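Local coordinates for protein 6-phosphogluconate dehydratase (Shewanella oneidensis, PDB 2GP4) that probably dehydrates 6-phosphogluconate to 2-keto-3-deoxy-6-phosphogluconate in the Entner-Doudoroff pathway, captured here in a form free of its iron-sulfur cluster, at residues L146-V151 against L607-L611; L182-L186 against A329-A334. One frame throughout, in Å; residues are numbered along the deposited sequence.

Contact 1. Residues L146-V151 against L607-L611; sequences LLSREV and LRSNL
Leu146, Leu147, Glu150 and Val151 of helix 145-160 make a buried, mainly apolar contact with Leu607, Arg608 and Leu611, where helix 605-609 gives way to loop. Leu147 is the central piece. Its CG, anti to the carbonyl carbon (chi1 -82°), is turned toward the partner helix, and the two methyls then divide between neighbours. Leu147 CD2 lies 3.7 Å from Leu607 CB, close to Arg608 N, and 3.9 Å from Leu611 CD2. Leu147 CD1 lies 4.1 Å from Arg608 CB. Leu146 and Leu611 meet tip to tip, CD1 to CD2, at 4.1 Å. The end of helix 605-609 thus packs on helix 145-160 and joins the N- and C-terminal family regions, consistent with a helical domain held against a mainly beta domain. An alanine at Leu147 is likely to leave a gap between Leu607 and Leu611 and to strip the cover from the Arg608 stem. Within helix 145-160, Arg149 and Glu150 form a salt bridge: Arg149 NE (2.9 Å) and NH2 (3.0 Å) both donate to Glu150 OE2 from one face of the carboxylate, while Leu146 CD2 sits 4.0 Å above the Arg149 guanidinium plane. Glu150 OE1 accepts from Ser620 N, and its CG packs near Leu611 CD1.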
loop_
_atom_site.group_PDB
_atom_site.type_symbol
_atom_site.label_atom_id
_atom_site.label_comp_id
_atom_site.label_asym_id
_atom_site.label_seq_id
_atom_site.Cartn_x
_atom_site.Cartn_y
_atom_site.Cartn_z
ATOM N N LEU A 146 6.849 6.306 -8.583
ATOM C CA LEU A 146 5.880 7.007 -7.761
ATOM C C LEU A 146 5.135 8.034 -8.619
ATOM O O LEU A 146 3.908 8.149 -8.543
ATOM C CB LEU A 146 6.582 7.710 -6.600
ATOM C CG LEU A 146 5.816 8.116 -5.334
ATOM C CD1 LEU A 146 6.261 9.513 -4.937
ATOM C CD2 LEU A 146 4.289 8.056 -5.454
ATOM N N LEU A 147 5.893 8.764 -9.437
ATOM C CA LEU A 147 5.349 9.786 -10.305
ATOM C C LEU A 147 4.337 9.253 -11.313
ATOM O O LEU A 147 3.434 9.987 -11.720
ATOM C CB LEU A 147 6.482 10.509 -11.035
ATOM C CG LEU A 147 7.200 11.615 -10.259
ATOM C CD1 LEU A 147 8.542 11.911 -10.893
ATOM C CD2 LEU A 147 6.331 12.872 -10.179
ATOM N N SER A 148 4.486 7.989 -11.716
ATOM C CA SER A 148 3.553 7.367 -12.661
ATOM C C SER A 148 2.147 7.158 -12.087
ATOM O O SER A 148 1.178 7.084 -12.840
ATOM C CB SER A 148 4.100 6.038 -13.184
ATOM O OG SER A 148 4.175 5.078 -12.148
ATOM N N ARG A 149 2.046 7.052 -10.764
ATOM C CA ARG A 149 0.742 7.017 -10.101
ATOM C C ARG A 149 -0.031 8.300 -10.391
ATOM O O ARG A 149 -1.214 8.252 -10.720
ATOM C CB ARG A 149 0.884 6.824 -8.588
ATOM C CG ARG A 149 -0.447 6.847 -7.844
ATOM C CD ARG A 149 -0.244 6.988 -6.351
ATOM N NE ARG A 149 0.076 8.363 -5.964
ATOM C CZ ARG A 149 0.411 8.746 -4.733
ATOM N NH1 ARG A 149 0.490 7.864 -3.739
ATOM N NH2 ARG A 149 0.678 10.024 -4.499
ATOM N N GLU A 150 0.651 9.438 -10.278
ATOM C CA GLU A 150 0.035 10.734 -10.543
ATOM C C GLU A 150 -0.374 10.843 -12.013
ATOM O O GLU A 150 -1.455 11.373 -12.333
ATOM C CB GLU A 150 0.971 11.881 -10.140
ATOM C CG GLU A 150 1.442 11.830 -8.671
ATOM C CD GLU A 150 0.298 12.024 -7.692
ATOM O OE1 GLU A 150 -0.063 13.189 -7.428
ATOM O OE2 GLU A 150 -0.252 11.014 -7.199
ATOM N N VAL A 151 0.477 10.313 -12.895
ATOM C CA VAL A 151 0.204 10.316 -14.329
ATOM C C VAL A 151 -1.024 9.460 -14.645
ATOM O O VAL A 151 -1.896 9.900 -15.392
ATOM C CB VAL A 151 1.437 9.879 -15.160
ATOM C CG1 VAL A 151 1.102 9.842 -16.654
ATOM C CG2 VAL A 151 2.608 10.813 -14.904
ATOM N N LEU A 607 5.922 18.178 -11.458
ATOM C CA LEU A 607 5.200 17.249 -10.603
ATOM C C LEU A 607 6.049 16.798 -9.427
ATOM O O LEU A 607 5.584 16.829 -8.283
ATOM C CB LEU A 607 4.715 16.028 -11.391
ATOM C CG LEU A 607 3.530 16.157 -12.343
ATOM C CD1 LEU A 607 3.166 14.773 -12.862
ATOM C CD2 LEU A 607 2.316 16.827 -11.675
ATOM N N ARG A 608 7.280 16.373 -9.715
ATOM C CA ARG A 608 8.229 15.919 -8.695
ATOM C C ARG A 608 8.455 16.996 -7.632
ATOM O O ARG A 608 8.500 16.716 -6.435
ATOM C CB ARG A 608 9.567 15.549 -9.346
ATOM C CG ARG A 608 10.581 14.908 -8.406
ATOM C CD ARG A 608 11.989 14.871 -9.010
ATOM N NE ARG A 608 12.043 14.093 -10.254
ATOM C CZ ARG A 608 12.182 14.616 -11.473
ATOM N NH1 ARG A 608 12.295 15.931 -11.646
ATOM N NH2 ARG A 608 12.220 13.813 -12.525
ATOM N N SER A 609 8.588 18.229 -8.096
ATOM C CA SER A 609 8.868 19.364 -7.238
ATOM C C SER A 609 7.705 19.699 -6.298
ATOM O O SER A 609 7.914 20.329 -5.260
ATOM C CB SER A 609 9.201 20.575 -8.102
ATOM O OG SER A 609 9.678 21.619 -7.302
ATOM N N ASN A 610 6.498 19.274 -6.670
ATOM C CA ASN A 610 5.283 19.532 -5.901
ATOM C C ASN A 610 4.750 18.313 -5.137
ATOM O O ASN A 610 3.674 18.365 -4.550
ATOM C CB ASN A 610 4.194 20.105 -6.814
ATOM C CG ASN A 610 4.361 21.598 -7.055
ATOM O OD1 ASN A 610 4.066 22.411 -6.183
ATOM N ND2 ASN A 610 4.830 21.962 -8.244
ATOM N N LEU A 611 5.507 17.221 -5.140
ATOM C CA LEU A 611 5.135 16.028 -4.379
ATOM C C LEU A 611 5.091 16.336 -2.884
ATOM O O LEU A 611 6.033 16.906 -2.324
ATOM C CB LEU A 611 6.111 14.889 -4.655
ATOM C CG LEU A 611 5.765 13.719 -5.589
ATOM C CD1 LEU A 611 4.590 13.982 -6.544
ATOM C CD2 LEU A 611 7.022 13.249 -6.345
#

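Contact 2. Residues L182-L186 against A329-A334; sequences LIGAL and AAARAA
No aromatic ring, amide or charged plane lies between Leu182, Ile183 and Leu186 and the alanines they meet, so there are no stacked faces or edges here: branched aliphatic chains press on methyls and helix backbone. Leu182 CD1 rests 3.8 Å from Ala330 CB. Ile183 runs alongside the second helix; with CG1 anti to its own carbonyl carbon (chi1 -67°), Ile183 CG1 is set 4.1 Å from Ala330 CA, and the extended chi2 (164°) takes Ile183 CD1 on to 4.0 Å from Ala329 CB. One turn on, Leu186 CD1 lies over the last turn of the partner, near Ala330 O, with Ala333 CB at 4.0 Å and Ala334 CB at 4.1 Å. The methyl-sized side chains let the backbones come close, Ile183 CA and Ala330 CA being 5.2 Å apart. Leu182 also touches Phe195 of strand 193-195. At the C-terminal ends of the two segments, Tyr43 OH and Arg40 NH1 of helix 23-51 bond to Leu186 O and Ala334 O respectively. The segment axes run nearly parallel (2°) with a closest approach of 8.8 Å, and alanine methyls face leucine and isoleucine in this pair of helices of the largely helical N-terminal domain.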
loop_
_atom_site.group_PDB
_atom_site.type_symbol
_atom_site.label_atom_id
_atom_site.label_comp_id
_atom_site.label_asym_id
_atom_site.label_seq_id
_atom_site.Cartn_x
_atom_site.Cartn_y
_atom_site.Cartn_z
ATOM N N LEU A 182 -7.578 4.486 -8.768
ATOM C CA LEU A 182 -8.460 4.812 -7.650
ATOM C C LEU A 182 -8.540 6.320 -7.439
ATOM O O LEU A 182 -9.632 6.876 -7.391
ATOM C CB LEU A 182 -8.001 4.129 -6.353
ATOM C CG LEU A 182 -9.057 3.491 -5.427
ATOM C CD1 LEU A 182 -8.492 3.223 -4.035
ATOM C CD2 LEU A 182 -10.350 4.286 -5.325
ATOM N N ILE A 183 -7.381 6.968 -7.319
ATOM C CA ILE A 183 -7.300 8.422 -7.155
ATOM C C ILE A 183 -8.077 9.139 -8.260
ATOM O O ILE A 183 -8.921 9.991 -7.973
ATOM C CB ILE A 183 -5.832 8.923 -7.132
ATOM C CG1 ILE A 183 -5.113 8.408 -5.881
ATOM C CG2 ILE A 183 -5.780 10.453 -7.171
ATOM C CD1 ILE A 183 -3.596 8.494 -5.937
ATOM N N GLY A 184 -7.795 8.779 -9.514
ATOM C CA GLY A 184 -8.472 9.375 -10.663
ATOM C C GLY A 184 -9.966 9.123 -10.633
ATOM O O GLY A 184 -10.759 10.015 -10.933
ATOM N N ALA A 185 -10.347 7.902 -10.265
ATOM C CA ALA A 185 -11.749 7.511 -10.181
ATOM C C ALA A 185 -12.517 8.351 -9.158
ATOM O O ALA A 185 -13.655 8.747 -9.413
ATOM C CB ALA A 185 -11.870 6.044 -9.849
ATOM N N LEU A 186 -11.897 8.633 -8.013
ATOM C CA LEU A 186 -12.564 9.424 -6.976
ATOM C C LEU A 186 -12.865 10.875 -7.386
ATOM O O LEU A 186 -13.699 11.535 -6.759
ATOM C CB LEU A 186 -11.805 9.349 -5.648
ATOM C CG LEU A 186 -11.759 7.947 -5.023
ATOM C CD1 LEU A 186 -10.620 7.841 -4.013
ATOM C CD2 LEU A 186 -13.106 7.539 -4.405
ATOM N N ALA A 329 -3.064 8.692 0.033
ATOM C CA ALA A 329 -3.358 9.464 -1.174
ATOM C C ALA A 329 -4.756 9.176 -1.719
ATOM O O ALA A 329 -5.458 10.092 -2.166
ATOM C CB ALA A 329 -2.313 9.209 -2.242
ATOM N N ALA A 330 -5.158 7.908 -1.685
ATOM C CA ALA A 330 -6.502 7.526 -2.135
ATOM C C ALA A 330 -7.556 8.136 -1.223
ATOM O O ALA A 330 -8.522 8.722 -1.702
ATOM C CB ALA A 330 -6.651 6.013 -2.194
ATOM N N ALA A 331 -7.348 8.013 0.087
ATOM C CA ALA A 331 -8.289 8.541 1.074
ATOM C C ALA A 331 -8.434 10.063 0.978
ATOM O O ALA A 331 -9.548 10.585 1.052
ATOM C CB ALA A 331 -7.886 8.125 2.487
ATOM N N ARG A 332 -7.309 10.757 0.806
ATOM C CA ARG A 332 -7.301 12.216 0.700
ATOM C C ARG A 332 -8.146 12.704 -0.462
ATOM O O ARG A 332 -8.857 13.696 -0.334
ATOM C CB ARG A 332 -5.879 12.775 0.590
ATOM C CG ARG A 332 -5.789 14.288 0.845
ATOM C CD ARG A 332 -6.281 14.637 2.250
ATOM N NE ARG A 332 -6.685 16.032 2.396
ATOM C CZ ARG A 332 -7.902 16.497 2.121
ATOM N NH1 ARG A 332 -8.845 15.682 1.660
ATOM N NH2 ARG A 332 -8.181 17.783 2.305
ATOM N N ALA A 333 -8.070 11.991 -1.585
ATOM C CA ALA A 333 -8.881 12.295 -2.760
ATOM C C ALA A 333 -10.365 12.253 -2.411
ATOM O O ALA A 333 -11.159 13.004 -2.971
ATOM C CB ALA A 333 -8.565 11.325 -3.902
ATOM N N ALA A 334 -10.721 11.385 -1.467
ATOM C CA ALA A 334 -12.112 11.190 -1.054
ATOM C C ALA A 334 -12.486 12.007 0.177
ATOM O O ALA A 334 -13.510 11.738 0.817
ATOM C CB ALA A 334 -12.382 9.709 -0.815
#

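In the fold
The centres of the two contacts lie about 14 Å apart, and the contacts touch through Arg149 of helix 145-160, in the 146-151 segment of contact 1, which packs on both helices of contact 2: Arg149 NH1 is 3.5 Å from Ala329 CB and Arg149 NE 3.7 Å from Ile183 CD1. Arg149 NH1 also bonds to His326 on helix 322-333. Along the chain the order is 146-151, 182-186, 329-334, 607-611, placing contact 2 wholly within the span that contact 1 brackets. Contact 2 joins two helices of the N-terminal family region, whereas contact 1 brings back a helix from near the C-terminus. Helix 145-160 thus connects the N-terminal helical packing with the C-terminal part of the chain.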